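Local coordinates for capsid protein (Penaeus vannamei nodavirus, PDB 5YKZ), which builds the shell of a shrimp nodavirus, with its protruding domain forming dimeric spikes on the particle surface, at residues Asn15-Ile27 and Phe95-Lys107. Residues are numbered along the deposited sequence; the frame is centred on the assembly and turned at random.
Sequences NFIKPEVSGVAEI and FDLSVVLTTASKK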
ATOM      1  N   ASN B  15      -3.973  -7.559  -9.835  1.00 13.26           N
ATOM      2  CA  ASN B  15      -4.419  -6.300 -10.368  1.00 12.77           C
ATOM      3  C   ASN B  15      -5.892  -6.085 -10.146  1.00 12.40           C
ATOM      4  O   ASN B  15      -6.692  -7.019 -10.200  1.00 13.20           O
ATOM      5  CB  ASN B  15      -4.137  -6.218 -11.859  1.00 13.38           C
ATOM      6  CG  ASN B  15      -2.686  -6.202 -12.181  1.00 15.26           C
ATOM      7  OD1 ASN B  15      -1.851  -5.793 -11.346  1.00 16.89           O
ATOM      8  ND2 ASN B  15      -2.355  -6.589 -13.418  1.00 18.69           N
ATOM      9  N   PHE B  16      -6.276  -4.829  -9.923  1.00 12.43           N
ATOM     10  CA  PHE B  16      -7.674  -4.447  -9.980  1.00 12.76           C
ATOM     11  C   PHE B  16      -8.207  -4.573 -11.416  1.00 12.02           C
ATOM     12  O   PHE B  16      -7.464  -4.339 -12.380  1.00 12.63           O
ATOM     13  CB  PHE B  16      -7.898  -3.028  -9.465  1.00 12.27           C
ATOM     14  CG  PHE B  16      -7.875  -2.900  -8.001  1.00 11.51           C
ATOM     15  CD1 PHE B  16      -8.830  -3.550  -7.232  1.00 12.18           C
ATOM     16  CD2 PHE B  16      -6.947  -2.115  -7.337  1.00 12.28           C
ATOM     17  CE1 PHE B  16      -8.886  -3.386  -5.882  1.00 12.60           C
ATOM     18  CE2 PHE B  16      -6.983  -1.999  -5.959  1.00 12.28           C
ATOM     19  CZ  PHE B  16      -7.922  -2.608  -5.236  1.00 12.77           C
ATOM     20  N   ILE B  17      -9.474  -4.958 -11.535  1.00 12.56           N
ATOM     21  CA  ILE B  17     -10.233  -4.882 -12.793  1.00 12.89           C
ATOM     22  C   ILE B  17     -10.219  -3.463 -13.299  1.00 12.91           C
ATOM     23  O   ILE B  17      -9.917  -2.463 -12.606  1.00 12.58           O
ATOM     24  CB  ILE B  17     -11.604  -5.470 -12.652  1.00 13.37           C
ATOM     25  CG1 ILE B  17     -12.454  -4.713 -11.618  1.00 12.97           C
ATOM     26  CG2 ILE B  17     -11.557  -6.985 -12.410  1.00 13.92           C
ATOM     27  CD1 ILE B  17     -13.940  -5.019 -11.724  1.00 15.07           C
ATOM     28  N   LYS B  18     -10.639  -3.391 -14.569  1.00 12.51           N
ATOM     29  CA  LYS B  18     -10.766  -2.141 -15.327  1.00 12.53           C
ATOM     30  C   LYS B  18     -12.170  -2.022 -15.723  1.00 13.31           C
ATOM     31  O   LYS B  18     -12.582  -2.441 -16.859  1.00 13.73           O
ATOM     32  CB  LYS B  18      -9.815  -2.190 -16.502  1.00 13.42           C
ATOM     33  CG  LYS B  18      -8.369  -2.351 -16.099  1.00 14.53           C
ATOM     34  CD  LYS B  18      -7.453  -2.335 -17.302  1.00 18.04           C
ATOM     35  CE  LYS B  18      -6.063  -2.767 -17.034  1.00 20.24           C
ATOM     36  NZ  LYS B  18      -5.444  -1.929 -16.173  1.00 19.98           N
ATOM     37  N   PRO B  19     -13.029  -1.492 -14.880  1.00 13.10           N
ATOM     38  CA  PRO B  19     -14.454  -1.361 -15.244  1.00 14.30           C
ATOM     39  C   PRO B  19     -14.692  -0.577 -16.500  1.00 15.10           C
ATOM     40  O   PRO B  19     -14.034   0.383 -16.800  1.00 14.63           O
ATOM     41  CB  PRO B  19     -15.077  -0.647 -14.039  1.00 15.72           C
ATOM     42  CG  PRO B  19     -14.119  -0.858 -12.918  1.00 15.82           C
ATOM     43  CD  PRO B  19     -12.759  -0.971 -13.523  1.00 14.16           C
ATOM     44  N   GLU B  20     -15.751  -0.998 -17.222  1.00 14.71           N
ATOM     45  CA  GLU B  20     -16.003  -0.411 -18.530  1.00 14.47           C
ATOM     46  C   GLU B  20     -16.793   0.852 -18.480  1.00 14.79           C
ATOM     47  O   GLU B  20     -16.755   1.626 -19.454  1.00 16.20           O
ATOM     48  CB  GLU B  20     -16.691  -1.392 -19.491  1.00 15.43           C
ATOM     49  CG  GLU B  20     -15.804  -2.569 -19.828  1.00 17.54           C
ATOM     50  CD  GLU B  20     -14.658  -2.227 -20.738  1.00 17.68           C
ATOM     51  OE1 GLU B  20     -13.638  -2.956 -20.703  1.00 17.41           O
ATOM     52  OE2 GLU B  20     -14.770  -1.292 -21.558  1.00 18.60           O
ATOM     53  N   VAL B  21     -17.576   1.044 -17.492  1.00 13.81           N
ATOM     54  CA  VAL B  21     -18.494   2.201 -17.429  1.00 15.38           C
ATOM     55  C   VAL B  21     -18.185   3.136 -16.221  1.00 15.40           C
ATOM     56  O   VAL B  21     -18.111   2.640 -15.063  1.00 15.64           O
ATOM     57  CB  VAL B  21     -19.989   1.779 -17.374  1.00 17.47           C
ATOM     58  CG1 VAL B  21     -20.939   3.015 -17.295  1.00 18.87           C
ATOM     59  CG2 VAL B  21     -20.297   0.914 -18.592  1.00 18.73           C
ATOM     60  N   SER B  22     -18.006   4.425 -16.467  1.00 15.15           N
ATOM     61  CA  SER B  22     -17.656   5.347 -15.439  1.00 15.01           C
ATOM     62  C   SER B  22     -18.638   5.348 -14.345  1.00 14.61           C
ATOM     63  O   SER B  22     -19.888   5.504 -14.606  1.00 15.88           O
ATOM     64  CB  SER B  22     -17.549   6.765 -16.044  1.00 15.43           C
ATOM     65  OG  SER B  22     -16.506   6.751 -16.957  1.00 15.32           O
ATOM     66  N   GLY B  23     -18.194   5.245 -13.110  1.00 14.96           N
ATOM     67  CA  GLY B  23     -19.055   5.391 -12.008  1.00 15.91           C
ATOM     68  C   GLY B  23     -19.945   4.199 -11.656  1.00 17.64           C
ATOM     69  O   GLY B  23     -20.700   4.289 -10.683  1.00 18.76           O
ATOM     70  N   VAL B  24     -19.872   3.115 -12.365  1.00 15.61           N
ATOM     71  CA  VAL B  24     -20.701   1.919 -12.188  1.00 17.13           C
ATOM     72  C   VAL B  24     -19.789   0.815 -11.629  1.00 15.90           C
ATOM     73  O   VAL B  24     -18.960   0.343 -12.343  1.00 17.12           O
ATOM     74  CB  VAL B  24     -21.381   1.508 -13.478  1.00 17.99           C
ATOM     75  CG1 VAL B  24     -22.195   0.255 -13.199  1.00 20.00           C
ATOM     76  CG2 VAL B  24     -22.343   2.604 -13.972  1.00 18.92           C
ATOM     77  N   ALA B  25     -20.082   0.452 -10.439  1.00 16.93           N
ATOM     78  CA  ALA B  25     -19.232  -0.575  -9.747  1.00 17.95           C
ATOM     79  C   ALA B  25     -19.421  -1.962 -10.388  1.00 17.29           C
ATOM     80  O   ALA B  25     -20.564  -2.257 -10.878  1.00 21.28           O
ATOM     81  CB  ALA B  25     -19.633  -0.664  -8.345  1.00 20.03           C
ATOM     82  N   GLU B  26     -18.392  -2.744 -10.533  1.00 17.48           N
ATOM     83  CA  GLU B  26     -18.471  -4.118 -11.001  1.00 17.05           C
ATOM     84  C   GLU B  26     -17.909  -5.023  -9.901  1.00 14.80           C
ATOM     85  O   GLU B  26     -17.079  -4.633  -9.054  1.00 15.28           O
ATOM     86  CB  GLU B  26     -17.592  -4.261 -12.252  1.00 17.35           C
ATOM     87  CG  GLU B  26     -18.076  -3.525 -13.494  1.00 20.93           C
ATOM     88  CD  GLU B  26     -17.192  -3.644 -14.715  1.00 22.25           C
ATOM     89  OE1 GLU B  26     -16.300  -4.595 -14.776  1.00 23.46           O
ATOM     90  OE2 GLU B  26     -17.382  -2.908 -15.743  1.00 21.13           O
ATOM     91  N   ILE B  27     -18.212  -6.297  -9.993  1.00 15.19           N
ATOM     92  CA  ILE B  27     -17.566  -7.321  -9.162  1.00 13.77           C
ATOM     93  C   ILE B  27     -16.269  -7.733  -9.739  1.00 14.41           C
ATOM     94  O   ILE B  27     -16.122  -7.980 -10.935  1.00 15.20           O
ATOM     95  CB  ILE B  27     -18.522  -8.554  -9.040  1.00 14.37           C
ATOM     96  CG1 ILE B  27     -19.837  -8.202  -8.348  1.00 16.18           C
ATOM     97  CG2 ILE B  27     -17.796  -9.671  -8.362  1.00 15.84           C
ATOM     98  CD1 ILE B  27     -19.636  -7.903  -6.888  1.00 17.91           C
ATOM     99  N   PHE B  95     -13.364 -14.669  -2.919  1.00 15.47           N
ATOM    100  CA  PHE B  95     -14.130 -13.572  -2.408  1.00 15.15           C
ATOM    101  C   PHE B  95     -14.370 -12.560  -3.478  1.00 13.96           C
ATOM    102  O   PHE B  95     -13.632 -12.490  -4.467  1.00 14.87           O
ATOM    103  CB  PHE B  95     -13.485 -12.888  -1.174  1.00 15.08           C
ATOM    104  CG  PHE B  95     -12.128 -12.250  -1.488  1.00 14.71           C
ATOM    105  CD1 PHE B  95     -12.066 -10.972  -2.019  1.00 14.47           C
ATOM    106  CD2 PHE B  95     -10.921 -12.848  -1.120  1.00 15.53           C
ATOM    107  CE1 PHE B  95     -10.867 -10.360  -2.261  1.00 14.88           C
ATOM    108  CE2 PHE B  95      -9.689 -12.230  -1.360  1.00 15.72           C
ATOM    109  CZ  PHE B  95      -9.670 -10.983  -1.947  1.00 14.63           C
ATOM    110  N   ASP B  96     -15.393 -11.774  -3.326  1.00 14.11           N
ATOM    111  CA  ASP B  96     -15.740 -10.725  -4.242  1.00 13.61           C
ATOM    112  C   ASP B  96     -15.516  -9.340  -3.714  1.00 14.06           C
ATOM    113  O   ASP B  96     -15.785  -9.048  -2.543  1.00 14.73           O
ATOM    114  CB  ASP B  96     -17.240 -10.808  -4.647  1.00 14.55           C
ATOM    115  CG  ASP B  96     -17.612 -11.967  -5.496  1.00 14.65           C
ATOM    116  OD1 ASP B  96     -16.776 -12.617  -6.032  1.00 16.00           O
ATOM    117  OD2 ASP B  96     -18.840 -12.168  -5.661  1.00 17.19           O
ATOM    118  N   LEU B  97     -15.000  -8.451  -4.544  1.00 13.33           N
ATOM    119  CA  LEU B  97     -14.891  -7.026  -4.302  1.00 12.91           C
ATOM    120  C   LEU B  97     -15.856  -6.273  -5.183  1.00 13.02           C
ATOM    121  O   LEU B  97     -16.087  -6.699  -6.327  1.00 14.83           O
ATOM    122  CB  LEU B  97     -13.480  -6.521  -4.574  1.00 13.02           C
ATOM    123  CG  LEU B  97     -12.353  -7.182  -3.829  1.00 13.55           C
ATOM    124  CD1 LEU B  97     -11.022  -6.567  -4.283  1.00 15.56           C
ATOM    125  CD2 LEU B  97     -12.489  -7.060  -2.349  1.00 15.01           C
ATOM    126  N   SER B  98     -16.311  -5.169  -4.740  1.00 13.24           N
ATOM    127  CA  SER B  98     -17.021  -4.185  -5.565  1.00 13.88           C
ATOM    128  C   SER B  98     -16.021  -3.103  -5.972  1.00 13.40           C
ATOM    129  O   SER B  98     -15.426  -2.492  -5.010  1.00 15.52           O
ATOM    130  CB  SER B  98     -18.124  -3.590  -4.790  1.00 14.45           C
ATOM    131  OG  SER B  98     -18.785  -2.543  -5.474  1.00 17.22           O
ATOM    132  N   VAL B  99     -15.766  -2.849  -7.207  1.00 12.66           N
ATOM    133  CA  VAL B  99     -14.708  -1.928  -7.666  1.00 13.70           C
ATOM    134  C   VAL B  99     -15.322  -0.927  -8.580  1.00 13.07           C
ATOM    135  O   VAL B  99     -16.097  -1.271  -9.492  1.00 14.87           O
ATOM    136  CB  VAL B  99     -13.643  -2.712  -8.424  1.00 13.75           C
ATOM    137  CG1 VAL B  99     -12.557  -1.725  -8.864  1.00 14.87           C
ATOM    138  CG2 VAL B  99     -13.009  -3.818  -7.603  1.00 14.31           C
ATOM    139  N   VAL B 100     -15.057   0.339  -8.351  1.00 13.27           N
ATOM    140  CA  VAL B 100     -15.619   1.400  -9.140  1.00 13.90           C
ATOM    141  C   VAL B 100     -14.560   2.388  -9.547  1.00 13.04           C
ATOM    142  O   VAL B 100     -13.685   2.774  -8.719  1.00 13.75           O
ATOM    143  CB  VAL B 100     -16.777   2.109  -8.426  1.00 15.64           C
ATOM    144  CG1 VAL B 100     -16.373   2.683  -7.158  1.00 16.79           C
ATOM    145  CG2 VAL B 100     -17.498   3.124  -9.352  1.00 18.83           C
ATOM    146  N   LEU B 101     -14.556   2.747 -10.816  1.00 13.23           N
ATOM    147  CA  LEU B 101     -13.615   3.700 -11.413  1.00 14.33           C
ATOM    148  C   LEU B 101     -14.419   4.929 -11.816  1.00 13.49           C
ATOM    149  O   LEU B 101     -15.392   4.793 -12.586  1.00 14.92           O
ATOM    150  CB  LEU B 101     -12.995   3.107 -12.603  1.00 17.16           C
ATOM    151  CG  LEU B 101     -11.735   3.550 -13.219  1.00 20.96           C
ATOM    152  CD1 LEU B 101     -10.585   3.711 -12.240  1.00 18.35           C
ATOM    153  CD2 LEU B 101     -11.281   2.634 -14.370  1.00 20.03           C
ATOM    154  N   THR B 102     -14.055   6.095 -11.365  1.00 13.94           N
ATOM    155  CA  THR B 102     -14.885   7.304 -11.618  1.00 14.14           C
ATOM    156  C   THR B 102     -14.850   7.667 -13.074  1.00 13.85           C
ATOM    157  O   THR B 102     -15.953   8.090 -13.607  1.00 15.57           O
ATOM    158  CB  THR B 102     -14.406   8.429 -10.729  1.00 14.92           C
ATOM    159  OG1 THR B 102     -14.501   8.013  -9.363  1.00 16.99           O
ATOM    160  CG2 THR B 102     -15.164   9.747 -10.910  1.00 15.59           C
ATOM    161  N   THR B 103     -13.754   7.588 -13.755  1.00 14.08           N
ATOM    162  CA  THR B 103     -13.625   7.824 -15.140  1.00 14.46           C
ATOM    163  C   THR B 103     -13.082   6.566 -15.743  1.00 14.13           C
ATOM    164  O   THR B 103     -11.876   6.226 -15.520  1.00 14.43           O
ATOM    165  CB  THR B 103     -12.784   9.052 -15.421  1.00 14.93           C
ATOM    166  OG1 THR B 103     -13.374  10.181 -14.825  1.00 16.29           O
ATOM    167  CG2 THR B 103     -12.658   9.357 -16.914  1.00 17.10           C
ATOM    168  N   ALA B 104     -13.858   5.807 -16.499  1.00 14.65           N
ATOM    169  CA  ALA B 104     -13.442   4.506 -16.981  1.00 14.01           C
ATOM    170  C   ALA B 104     -12.406   4.535 -18.048  1.00 15.35           C
ATOM    171  O   ALA B 104     -11.733   3.497 -18.272  1.00 15.87           O
ATOM    172  CB  ALA B 104     -14.657   3.694 -17.421  1.00 15.55           C
ATOM    173  N   SER B 105     -12.194   5.649 -18.726  1.00 15.55           N
ATOM    174  CA  SER B 105     -11.181   5.770 -19.725  1.00 17.01           C
ATOM    175  C   SER B 105      -9.759   5.818 -19.177  1.00 15.42           C
ATOM    176  O   SER B 105      -8.811   5.838 -19.922  1.00 17.16           O
ATOM    177  CB  SER B 105     -11.467   6.986 -20.616  1.00 19.28           C
ATOM    178  OG  SER B 105     -11.652   8.118 -19.888  1.00 20.17           O
ATOM    179  N   LYS B 106      -9.631   5.820 -17.831  1.00 14.56           N
ATOM    180  CA  LYS B 106      -8.335   5.752 -17.174  1.00 13.61           C
ATOM    181  C   LYS B 106      -7.995   4.280 -17.055  1.00 13.82           C
ATOM    182  O   LYS B 106      -8.452   3.609 -16.122  1.00 15.08           O
ATOM    183  CB  LYS B 106      -8.379   6.465 -15.822  1.00 13.78           C
ATOM    184  CG  LYS B 106      -8.866   7.890 -15.868  1.00 13.93           C
ATOM    185  CD  LYS B 106      -8.007   8.805 -16.725  1.00 15.35           C
ATOM    186  CE  LYS B 106      -6.613   8.951 -16.169  1.00 14.20           C
ATOM    187  NZ  LYS B 106      -5.850   9.953 -16.938  1.00 15.26           N
ATOM    188  N   LYS B 107      -7.249   3.779 -18.026  1.00 14.15           N
ATOM    189  CA  LYS B 107      -7.008   2.349 -18.171  1.00 15.59           C
ATOM    190  C   LYS B 107      -5.705   1.887 -17.532  1.00 14.87           C
ATOM    191  O   LYS B 107      -5.192   0.789 -17.836  1.00 16.28           O
ATOM    192  CB  LYS B 107      -7.000   1.930 -19.674  1.00 18.29           C
ATOM    193  CG  LYS B 107      -8.212   2.289 -20.489  1.00 18.90           C
ATOM    194  CD  LYS B 107      -9.395   1.655 -19.825  1.00 19.66           C
ATOM    195  CE  LYS B 107     -10.671   1.728 -20.777  1.00 21.88           C
ATOM    196  NZ  LYS B 107     -11.890   1.324 -20.087  1.00 22.63           N
TER
HETATM  197  O   HOH W   1     -11.845  -1.430 -19.375  1.00 18.89           O
HETATM  198  O   HOH W   2     -11.381   0.913 -17.157  1.00 23.10           O
HETATM  199  O   HOH W   3     -14.448   2.409 -20.854  1.00 22.06           O
HETATM  200  O   HOH W   4     -16.621   1.849 -12.643  1.00 14.81           O
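Asp96 meets Ile27 at the start of an antiparallel pairing that shows how an edge strand can hand over to a loop without losing its neighbour. Ile27 CG2, which chi1 of -62° sets anti to the backbone N, rests 3.7 Å from Asp96 CG, while Asp96 OD1 hydrogen-bonds Thr29 OG1. Leu97 then brings CD1 to the rim of the Phe16 ring, near its plane. Val99 and Glu26 form a hydrogen-bonded pair, N to O at 2.9 Å both ways, and Ile17 CG1 comes to 4.0 Å from Val99 CB. Beyond this pair the ladder gives way: Val100 packs its CB on Ala25, and a water accepting Leu101 N lies within hydrogen-bonding distance of Val21 O and Val24 O. Leu101 O takes an almost straight bond from Gly23 N (2.9 Å, 177°) inside the type II turn Val21-Val24, and the Leu101 side chain crosses Pro19 at about a right angle, CD2 4.0 Å from Pro19 CD. Ala104 turns its methyl onto Pro19 O, and Ala104 N donates almost linearly to Ser22 OG at 2.8 Å, joining that turn to the type I turn Thr103-Lys106. Lys107 curls back so that NZ reaches Ala104 O and two waters, which carry it on to Lys18 O and Glu20 O; Lys18 NZ, which also hydrogen-bonds Thr109 OG1, donates to Lys107 O from above its carbonyl plane. At this edge of the protruding domain's antiparallel sheet, strand 95-101 lies between strand 58-63 and the outermost strand 26-30 with its preceding loop; on the Val99 face, Phe16 packs against Leu59, Ala61 and the Phe112 ring.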